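Local coordinates for DNA-dependent metalloprotease WSS1 homolog 2 (Schizosaccharomyces pombe, PDB 5JIG), which probably cleaves DNA-binding proteins as a DNA-dependent zinc metalloendopeptidase, helping to repair toxic DNA-protein cross-links, at residues R26-M37 and Y88-L99. Residues are numbered along the deposited sequence; the frame is centred on the assembly and turned at random.
Sequences RLRDDTGIKKIM and YKTVKSTLIHEL. With NI (nickel (II) ion), chain B.
L27 and K92 have the nearest CA atoms across 26-37 and 88-99, 6.9 Å apart; beyond the break at D30, helix 31-37 runs nearly parallel to helix 88-99, their axes 11.3 Å apart at 8°. D30 is the N-cap of helix 31-37, its OD1 taking the I33 N-H and, weakly, that of G32. The same carboxylate reaches across, a worked example of one capping group serving its own helix and a neighbour at once: D30 OD1 receives K92 NZ at 2.9 Å on its syn side in a salt bridge, while D30 OD2 accepts Y88 OH at 2.7 Å on the anti side, tilted 29° out of the carboxylate plane. K92, fully extended, also donates to the A122 carbonyl of helix 109-122, so its ammonium ties three helices together. Y88 is held from a second direction. The R26 guanidinium, at the end of a chain extended from CG to NE, lies flat over one face of the Y88 ring, planes 2° apart and R26 CZ 3.6 Å from the centroid, a stacked cation-pi pair. Replacing Y88 with an alanine would probably leave this guanidinium without its platform and D30 OD2 without its hydroxyl donor. The partner helix is the active-site helix of the WLM metalloprotease domain: it brings in H97 and E98, the predicted active-site residue, of the HExxH motif that H101 completes. H97 NE2, on the side of the helix remote from this contact, binds nickel with H101 and H107; the same three histidines bind the catalytic zinc. On the near side L27 is a knob among Y88, V91, K92 and L95, its CD2 3.5 Å from Y88 CE1. Farther along, I33 CD1 wedges between L95 CD2 and I96 CG1, and I36 CD1 reaches I96 CG1 and L99 CD1.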
loop_
_atom_site.group_PDB
_atom_site.type_symbol
_atom_site.label_atom_id
_atom_site.label_comp_id
_atom_site.label_asym_id
_atom_site.label_seq_id
_atom_site.Cartn_x
_atom_site.Cartn_y
_atom_site.Cartn_z
ATOM N N ARG A 26 8.588 1.878 -5.073
ATOM C CA ARG A 26 9.042 2.477 -3.821
ATOM C C ARG A 26 8.231 1.938 -2.650
ATOM O O ARG A 26 8.807 1.604 -1.588
ATOM C CB ARG A 26 8.976 3.997 -3.875
ATOM C CG ARG A 26 9.405 4.684 -2.591
ATOM C CD ARG A 26 9.272 6.152 -2.695
ATOM N NE ARG A 26 9.660 6.819 -1.517
ATOM C CZ ARG A 26 9.533 8.177 -1.358
ATOM N NH1 ARG A 26 9.787 8.743 -0.259
ATOM N NH2 ARG A 26 8.978 8.907 -2.292
ATOM N N LEU A 27 6.927 1.863 -2.789
ATOM C CA LEU A 27 6.063 1.313 -1.730
ATOM C C LEU A 27 6.392 -0.151 -1.448
ATOM O O LEU A 27 6.475 -0.565 -0.292
ATOM C CB LEU A 27 4.604 1.479 -2.115
ATOM C CG LEU A 27 4.101 2.921 -2.095
ATOM C CD1 LEU A 27 2.847 3.074 -2.933
ATOM C CD2 LEU A 27 3.833 3.437 -0.677
ATOM N N ARG A 28 6.535 -0.946 -2.510
ATOM C CA ARG A 28 6.851 -2.352 -2.321
ATOM C C ARG A 28 8.155 -2.520 -1.551
ATOM O O ARG A 28 8.289 -3.417 -0.721
ATOM C CB ARG A 28 6.922 -3.028 -3.680
ATOM C CG ARG A 28 7.302 -4.507 -3.615
ATOM C CD ARG A 28 7.592 -5.063 -4.982
ATOM N NE ARG A 28 8.824 -4.367 -5.478
ATOM C CZ ARG A 28 9.188 -4.256 -6.742
ATOM N NH1 ARG A 28 10.246 -3.482 -7.020
ATOM N NH2 ARG A 28 8.562 -4.920 -7.739
ATOM N N ASP A 29 9.129 -1.688 -1.891
ATOM C CA ASP A 29 10.478 -1.810 -1.392
ATOM C C ASP A 29 10.714 -1.030 -0.079
ATOM O O ASP A 29 11.796 -1.097 0.508
ATOM C CB ASP A 29 11.450 -1.448 -2.464
ATOM C CG ASP A 29 11.341 -2.399 -3.714
ATOM O OD1 ASP A 29 10.797 -3.525 -3.525
ATOM O OD2 ASP A 29 11.762 -1.969 -4.768
ATOM N N ASP A 30 9.712 -0.313 0.365
ATOM C CA ASP A 30 9.790 0.512 1.575
ATOM C C ASP A 30 10.114 -0.392 2.733
ATOM O O ASP A 30 9.456 -1.395 2.971
ATOM C CB ASP A 30 8.441 1.213 1.759
ATOM C CG ASP A 30 8.394 2.128 2.953
ATOM O OD1 ASP A 30 8.321 1.610 4.080
ATOM O OD2 ASP A 30 8.401 3.372 2.759
ATOM N N THR A 31 11.173 -0.033 3.506
ATOM C CA THR A 31 11.595 -0.902 4.568
ATOM C C THR A 31 10.551 -1.112 5.670
ATOM O O THR A 31 10.505 -2.163 6.300
ATOM C CB THR A 31 12.940 -0.439 5.121
ATOM O OG1 THR A 31 12.817 0.917 5.491
ATOM C CG2 THR A 31 14.040 -0.568 4.140
ATOM N N GLY A 32 9.748 -0.093 5.905
ATOM C CA GLY A 32 8.667 -0.195 6.867
ATOM C C GLY A 32 7.531 -1.073 6.392
ATOM O O GLY A 32 6.996 -1.884 7.149
ATOM N N ILE A 33 7.146 -0.938 5.138
ATOM C CA ILE A 33 6.151 -1.830 4.544
ATOM C C ILE A 33 6.630 -3.271 4.550
ATOM O O ILE A 33 5.904 -4.188 4.912
ATOM C CB ILE A 33 5.775 -1.344 3.119
ATOM C CG1 ILE A 33 5.105 0.023 3.116
ATOM C CG2 ILE A 33 4.928 -2.382 2.385
ATOM C CD1 ILE A 33 3.785 0.104 3.882
ATOM N N LYS A 34 7.895 -3.487 4.188
ATOM C CA LYS A 34 8.450 -4.853 4.221
ATOM C C LYS A 34 8.422 -5.399 5.637
ATOM O O LYS A 34 8.088 -6.584 5.828
ATOM C CB LYS A 34 9.846 -4.861 3.627
ATOM C CG LYS A 34 9.958 -4.636 2.178
ATOM C CD LYS A 34 11.372 -4.586 1.668
ATOM C CE LYS A 34 11.825 -5.896 1.278
ATOM N NZ LYS A 34 12.779 -5.736 0.092
ATOM N N LYS A 35 8.756 -4.568 6.637
ATOM C CA LYS A 35 8.756 -5.034 8.012
ATOM C C LYS A 35 7.415 -5.538 8.442
ATOM O O LYS A 35 7.325 -6.588 9.056
ATOM C CB LYS A 35 9.237 -3.869 8.934
ATOM C CG LYS A 35 9.449 -4.238 10.354
ATOM C CD LYS A 35 10.788 -4.830 10.560
ATOM C CE LYS A 35 11.089 -5.058 12.035
ATOM N NZ LYS A 35 11.655 -6.361 12.313
ATOM N N ILE A 36 6.343 -4.781 8.137
ATOM C CA ILE A 36 5.046 -5.224 8.556
ATOM C C ILE A 36 4.531 -6.418 7.737
ATOM O O ILE A 36 3.811 -7.271 8.291
ATOM C CB ILE A 36 4.009 -4.094 8.641
ATOM C CG1 ILE A 36 3.766 -3.416 7.312
ATOM C CG2 ILE A 36 4.427 -3.134 9.731
ATOM C CD1 ILE A 36 2.624 -2.412 7.322
ATOM N N MET A 37 4.835 -6.478 6.448
ATOM C CA MET A 37 4.410 -7.649 5.669
ATOM C C MET A 37 5.111 -8.915 6.165
ATOM O O MET A 37 4.487 -9.978 6.229
ATOM C CB MET A 37 4.562 -7.390 4.211
ATOM C CG MET A 37 3.604 -6.260 3.814
ATOM S SD MET A 37 3.644 -5.843 2.020
ATOM C CE MET A 37 2.802 -7.280 1.321
ATOM N N TYR A 88 3.963 11.022 -0.615
ATOM C CA TYR A 88 4.324 9.687 -0.214
ATOM C C TYR A 88 3.813 9.319 1.162
ATOM O O TYR A 88 3.327 8.186 1.372
ATOM C CB TYR A 88 5.832 9.477 -0.314
ATOM C CG TYR A 88 6.244 8.059 -0.090
ATOM C CD1 TYR A 88 6.083 7.119 -1.076
ATOM C CD2 TYR A 88 6.747 7.638 1.128
ATOM C CE1 TYR A 88 6.415 5.790 -0.879
ATOM C CE2 TYR A 88 7.118 6.310 1.346
ATOM C CZ TYR A 88 6.931 5.379 0.320
ATOM O OH TYR A 88 7.248 4.067 0.473
ATOM N N LYS A 89 3.971 10.212 2.131
ATOM C CA LYS A 89 3.563 9.868 3.469
ATOM C C LYS A 89 2.087 9.479 3.488
ATOM O O LYS A 89 1.692 8.522 4.202
ATOM C CB LYS A 89 3.844 11.022 4.413
ATOM C CG LYS A 89 3.472 10.909 5.814
ATOM C CD LYS A 89 4.059 11.986 6.680
ATOM C CE LYS A 89 5.341 12.545 6.134
ATOM N NZ LYS A 89 6.432 11.561 6.068
ATOM N N THR A 90 1.258 10.241 2.790
ATOM C CA THR A 90 -0.143 9.973 2.785
ATOM C C THR A 90 -0.475 8.644 2.117
ATOM O O THR A 90 -1.286 7.863 2.627
ATOM C CB THR A 90 -0.887 11.158 2.120
ATOM O OG1 THR A 90 -0.529 12.380 2.838
ATOM C CG2 THR A 90 -2.364 11.008 2.099
ATOM N N VAL A 91 0.147 8.391 0.972
ATOM C CA VAL A 91 -0.105 7.120 0.273
ATOM C C VAL A 91 0.401 5.932 1.039
ATOM O O VAL A 91 -0.285 4.895 1.114
ATOM C CB VAL A 91 0.450 7.196 -1.166
ATOM C CG1 VAL A 91 0.328 5.826 -1.857
ATOM C CG2 VAL A 91 -0.297 8.268 -1.963
ATOM N N LYS A 92 1.573 6.035 1.653
ATOM C CA LYS A 92 2.063 4.948 2.498
ATOM C C LYS A 92 1.067 4.623 3.606
ATOM O O LYS A 92 0.828 3.454 3.904
ATOM C CB LYS A 92 3.453 5.288 3.039
ATOM C CG LYS A 92 3.994 4.248 4.011
ATOM C CD LYS A 92 5.403 4.521 4.441
ATOM C CE LYS A 92 5.852 3.626 5.555
ATOM N NZ LYS A 92 7.281 3.703 5.856
ATOM N N SER A 93 0.524 5.641 4.242
ATOM C CA SER A 93 -0.444 5.401 5.294
ATOM C C SER A 93 -1.727 4.785 4.761
ATOM O O SER A 93 -2.306 3.905 5.408
ATOM C CB SER A 93 -0.752 6.714 6.024
ATOM O OG SER A 93 -1.638 6.479 7.100
ATOM N N THR A 94 -2.189 5.191 3.588
ATOM C CA THR A 94 -3.300 4.519 2.936
ATOM C C THR A 94 -2.978 3.044 2.663
ATOM O O THR A 94 -3.811 2.170 2.893
ATOM C CB THR A 94 -3.738 5.238 1.672
ATOM O OG1 THR A 94 -4.203 6.538 2.019
ATOM C CG2 THR A 94 -4.787 4.477 0.888
ATOM N N LEU A 95 -1.768 2.751 2.241
ATOM C CA LEU A 95 -1.374 1.345 2.033
ATOM C C LEU A 95 -1.456 0.560 3.327
ATOM O O LEU A 95 -1.921 -0.583 3.350
ATOM C CB LEU A 95 0.000 1.256 1.396
ATOM C CG LEU A 95 0.529 -0.172 1.167
ATOM C CD1 LEU A 95 -0.437 -1.044 0.381
ATOM C CD2 LEU A 95 1.888 -0.104 0.487
ATOM N N ILE A 96 -0.988 1.146 4.447
ATOM C CA ILE A 96 -1.101 0.461 5.736
ATOM C C ILE A 96 -2.554 0.228 6.105
ATOM O O ILE A 96 -2.886 -0.841 6.622
ATOM C CB ILE A 96 -0.281 1.216 6.814
ATOM C CG1 ILE A 96 1.196 1.228 6.426
ATOM C CG2 ILE A 96 -0.533 0.616 8.164
ATOM C CD1 ILE A 96 2.106 2.025 7.325
ATOM N N HIS A 97 -3.425 1.204 5.841
ATOM C CA HIS A 97 -4.845 1.026 6.036
ATOM C C HIS A 97 -5.331 -0.186 5.228
ATOM O O HIS A 97 -6.021 -1.076 5.776
ATOM C CB HIS A 97 -5.565 2.323 5.619
ATOM C CG HIS A 97 -7.044 2.229 5.669
ATOM N ND1 HIS A 97 -7.808 3.045 6.477
ATOM C CD2 HIS A 97 -7.942 1.462 5.005
ATOM C CE1 HIS A 97 -9.084 2.758 6.266
ATOM N NE2 HIS A 97 -9.215 1.788 5.397
ATOM N N GLU A 98 -5.008 -0.234 3.942
ATOM C CA GLU A 98 -5.456 -1.358 3.136
ATOM C C GLU A 98 -4.892 -2.689 3.635
ATOM O O GLU A 98 -5.635 -3.688 3.658
ATOM C CB GLU A 98 -5.178 -1.175 1.657
ATOM C CG GLU A 98 -5.679 0.131 1.035
ATOM C CD GLU A 98 -7.007 0.566 1.347
ATOM O OE1 GLU A 98 -7.850 -0.262 1.728
ATOM O OE2 GLU A 98 -7.225 1.803 1.178
ATOM N N LEU A 99 -3.656 -2.736 4.037
ATOM C CA LEU A 99 -3.106 -3.975 4.584
ATOM C C LEU A 99 -3.852 -4.424 5.836
ATOM O O LEU A 99 -4.028 -5.621 6.063
ATOM C CB LEU A 99 -1.626 -3.810 4.880
ATOM C CG LEU A 99 -0.717 -3.767 3.638
ATOM C CD1 LEU A 99 0.666 -3.320 4.038
ATOM C CD2 LEU A 99 -0.635 -5.128 2.942
HETATM NI NI NI B . -10.940 0.980 4.587
HETATM O O HOH W 1 -12.643 0.344 3.468
HETATM O O HOH W 2 -11.383 2.914 3.699
#